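Side-chain contact in polyhedrin (Operophtera brumata cypovirus 19, PDB 5A99), which forms the crystalline lattice of viral occlusion bodies, the polyhedra that probably embed and protect cypovirus particles outside the insect host: residues H36-M41 / L46-A51. Sequence-based numbering, arbitrary orientation.
Sequences HLVLYM and LQIIRA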
loop_
_atom_site.group_PDB
_atom_site.type_symbol
_atom_site.label_atom_id
_atom_site.label_comp_id
_atom_site.label_asym_id
_atom_site.label_seq_id
_atom_site.Cartn_x
_atom_site.Cartn_y
_atom_site.Cartn_z
ATOM N N HIS A 36 10.251 12.977 -4.732
ATOM C CA HIS A 36 10.628 12.299 -5.967
ATOM C C HIS A 36 11.811 11.391 -5.730
ATOM O O HIS A 36 12.828 11.811 -5.181
ATOM C CB HIS A 36 11.017 13.303 -7.044
ATOM C CG HIS A 36 9.855 13.906 -7.768
ATOM N ND1 HIS A 36 9.288 15.100 -7.390
ATOM C CD2 HIS A 36 9.171 13.493 -8.864
ATOM C CE1 HIS A 36 8.295 15.395 -8.212
ATOM N NE2 HIS A 36 8.197 14.430 -9.109
ATOM N N LEU A 37 11.682 10.145 -6.161
ATOM C CA LEU A 37 12.820 9.259 -6.206
ATOM C C LEU A 37 13.153 9.073 -7.680
ATOM O O LEU A 37 12.368 8.501 -8.442
ATOM C CB LEU A 37 12.504 7.933 -5.516
ATOM C CG LEU A 37 13.619 6.885 -5.539
ATOM C CD1 LEU A 37 14.934 7.449 -5.027
ATOM C CD2 LEU A 37 13.198 5.650 -4.725
ATOM N N VAL A 38 14.297 9.610 -8.080
ATOM C CA VAL A 38 14.708 9.578 -9.474
ATOM C C VAL A 38 15.828 8.569 -9.613
ATOM O O VAL A 38 16.856 8.674 -8.948
ATOM C CB VAL A 38 15.210 10.943 -9.945
ATOM C CG1 VAL A 38 15.570 10.907 -11.459
ATOM C CG2 VAL A 38 14.183 12.000 -9.645
ATOM N N LEU A 39 15.624 7.594 -10.480
ATOM C CA LEU A 39 16.610 6.534 -10.665
ATOM C C LEU A 39 17.251 6.636 -12.038
ATOM O O LEU A 39 16.565 6.606 -13.061
ATOM C CB LEU A 39 15.943 5.173 -10.484
ATOM C CG LEU A 39 15.228 5.061 -9.135
ATOM C CD1 LEU A 39 14.321 3.853 -9.060
ATOM C CD2 LEU A 39 16.263 5.026 -8.023
ATOM N N TYR A 40 18.568 6.776 -12.050
ATOM C CA TYR A 40 19.306 6.865 -13.293
ATOM C C TYR A 40 19.800 5.486 -13.664
ATOM O O TYR A 40 20.591 4.872 -12.949
ATOM C CB TYR A 40 20.449 7.863 -13.151
ATOM C CG TYR A 40 19.955 9.204 -12.664
ATOM C CD1 TYR A 40 19.463 10.157 -13.554
ATOM C CD2 TYR A 40 19.941 9.502 -11.309
ATOM C CE1 TYR A 40 18.995 11.379 -13.102
ATOM C CE2 TYR A 40 19.480 10.715 -10.851
ATOM C CZ TYR A 40 19.005 11.647 -11.749
ATOM O OH TYR A 40 18.541 12.852 -11.289
ATOM N N MET A 41 19.307 5.001 -14.791
ATOM C CA MET A 41 19.503 3.615 -15.165
ATOM C C MET A 41 20.766 3.459 -16.022
ATOM O O MET A 41 21.427 4.439 -16.394
ATOM C CB MET A 41 18.251 3.089 -15.889
ATOM C CG MET A 41 16.913 3.374 -15.166
ATOM S SD MET A 41 16.791 2.964 -13.401
ATOM C CE MET A 41 16.855 1.180 -13.498
ATOM N N LEU A 46 15.808 7.547 -17.325
ATOM C CA LEU A 46 15.384 7.801 -15.956
ATOM C C LEU A 46 14.088 7.086 -15.649
ATOM O O LEU A 46 13.153 7.078 -16.459
ATOM C CB LEU A 46 15.147 9.297 -15.710
ATOM C CG LEU A 46 16.335 10.192 -15.375
ATOM C CD1 LEU A 46 17.307 10.250 -16.562
ATOM C CD2 LEU A 46 15.842 11.583 -15.000
ATOM N N GLN A 47 14.033 6.514 -14.455
ATOM C CA GLN A 47 12.772 6.112 -13.872
ATOM C C GLN A 47 12.458 7.067 -12.716
ATOM O O GLN A 47 13.240 7.205 -11.776
ATOM C CB GLN A 47 12.822 4.670 -13.378
ATOM C CG GLN A 47 11.519 4.228 -12.749
ATOM C CD GLN A 47 11.439 2.733 -12.535
ATOM O OE1 GLN A 47 10.433 2.108 -12.865
ATOM N NE2 GLN A 47 12.490 2.156 -11.969
ATOM N N ILE A 48 11.310 7.730 -12.816
ATOM C CA ILE A 48 10.858 8.691 -11.821
ATOM C C ILE A 48 9.710 8.106 -11.020
ATOM O O ILE A 48 8.740 7.592 -11.570
ATOM C CB ILE A 48 10.407 10.021 -12.491
ATOM C CG1 ILE A 48 11.541 10.586 -13.344
ATOM C CG2 ILE A 48 9.963 11.048 -11.445
ATOM C CD1 ILE A 48 11.242 11.940 -13.975
ATOM N N ILE A 49 9.849 8.160 -9.704
ATOM C CA ILE A 49 8.779 7.767 -8.797
ATOM C C ILE A 49 8.433 9.010 -7.992
ATOM O O ILE A 49 9.294 9.569 -7.314
ATOM C CB ILE A 49 9.222 6.628 -7.865
ATOM C CG1 ILE A 49 9.572 5.378 -8.680
ATOM C CG2 ILE A 49 8.131 6.273 -6.871
ATOM C CD1 ILE A 49 10.152 4.274 -7.859
ATOM N N ARG A 50 7.192 9.472 -8.111
ATOM C CA ARG A 50 6.727 10.592 -7.310
ATOM C C ARG A 50 5.682 10.161 -6.304
ATOM O O ARG A 50 4.645 9.577 -6.654
ATOM C CB ARG A 50 6.131 11.710 -8.156
ATOM C CG ARG A 50 5.712 12.913 -7.310
ATOM C CD ARG A 50 5.111 14.030 -8.135
ATOM N NE ARG A 50 3.702 13.823 -8.471
ATOM C CZ ARG A 50 3.205 13.878 -9.707
ATOM N NH1 ARG A 50 4.014 14.088 -10.740
ATOM N NH2 ARG A 50 1.892 13.720 -9.909
ATOM N N ALA A 51 5.960 10.493 -5.055
ATOM C CA ALA A 51 4.982 10.375 -3.984
ATOM C C ALA A 51 4.513 11.778 -3.630
ATOM O O ALA A 51 5.284 12.743 -3.706
ATOM C CB ALA A 51 5.598 9.722 -2.790
#
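The aliphatic stem of Arg-50 lies alongside the imidazole of His-36, the two side chains running in the same direction, and shows how neighbours in a non-hydrogen-bonded antiparallel pair can share one face of a sheet. Arg-50 CG sits over a face of the ring, 3.7 Å from the centroid of the His-36 imidazole and 24° off its normal, a CH-pi contact displaced toward the rim. The arginine stem runs beside the ring because chi1 and chi2 are both near 180°; the chain then bends at chi3 (81°), and the guanidinium plane ends 70° from the imidazole. Ile-48 approaches differently: its CG2 methyl meets the ring edge, 3.6 Å from His-36 CD2. Tyr-232 OH hydrogen-bonds both His-36 NE2 and Arg-50 NH1, tying the two polar ends together. Gln-52 OE1 accepts from Arg-50 NE, and Arg-50 NH2 reaches the backbone oxygen of Asn-132 in the second subunit.

These strands, 33-40 and 46-53, make a beta hairpin within the antiparallel sheet, flanked by strands 110-116 and 218-222. Two hydrogen-bonded pairs, Leu-37 with Ile-49 and Leu-39 with Gln-47, hold the register; Leu-37 N donates to Ile-49 O at 2.7 Å, and Gln-47 N to Leu-39 O at 2.9 Å.

Near the turn, on the face of His-36 and Arg-50, Leu-46 leans alongside the Tyr-40 ring, with Leu-46 CG 3.6 Å from Tyr-40 CD1. Its CD1 methyl also lies against that ring, while CD2 both touches the ring and meets Val-38 CG1 at 3.6 Å; helix 225-236 packs over this face. The opposite face carries Leu-37, Leu-39, Gln-47 and Ile-49. There the extended Gln-47 runs beside Leu-39, bringing its NE2 to 3.8 Å from Leu-39 CD1, while Asn-70 ND2 hydrogen-bonds Gln-47 OE1.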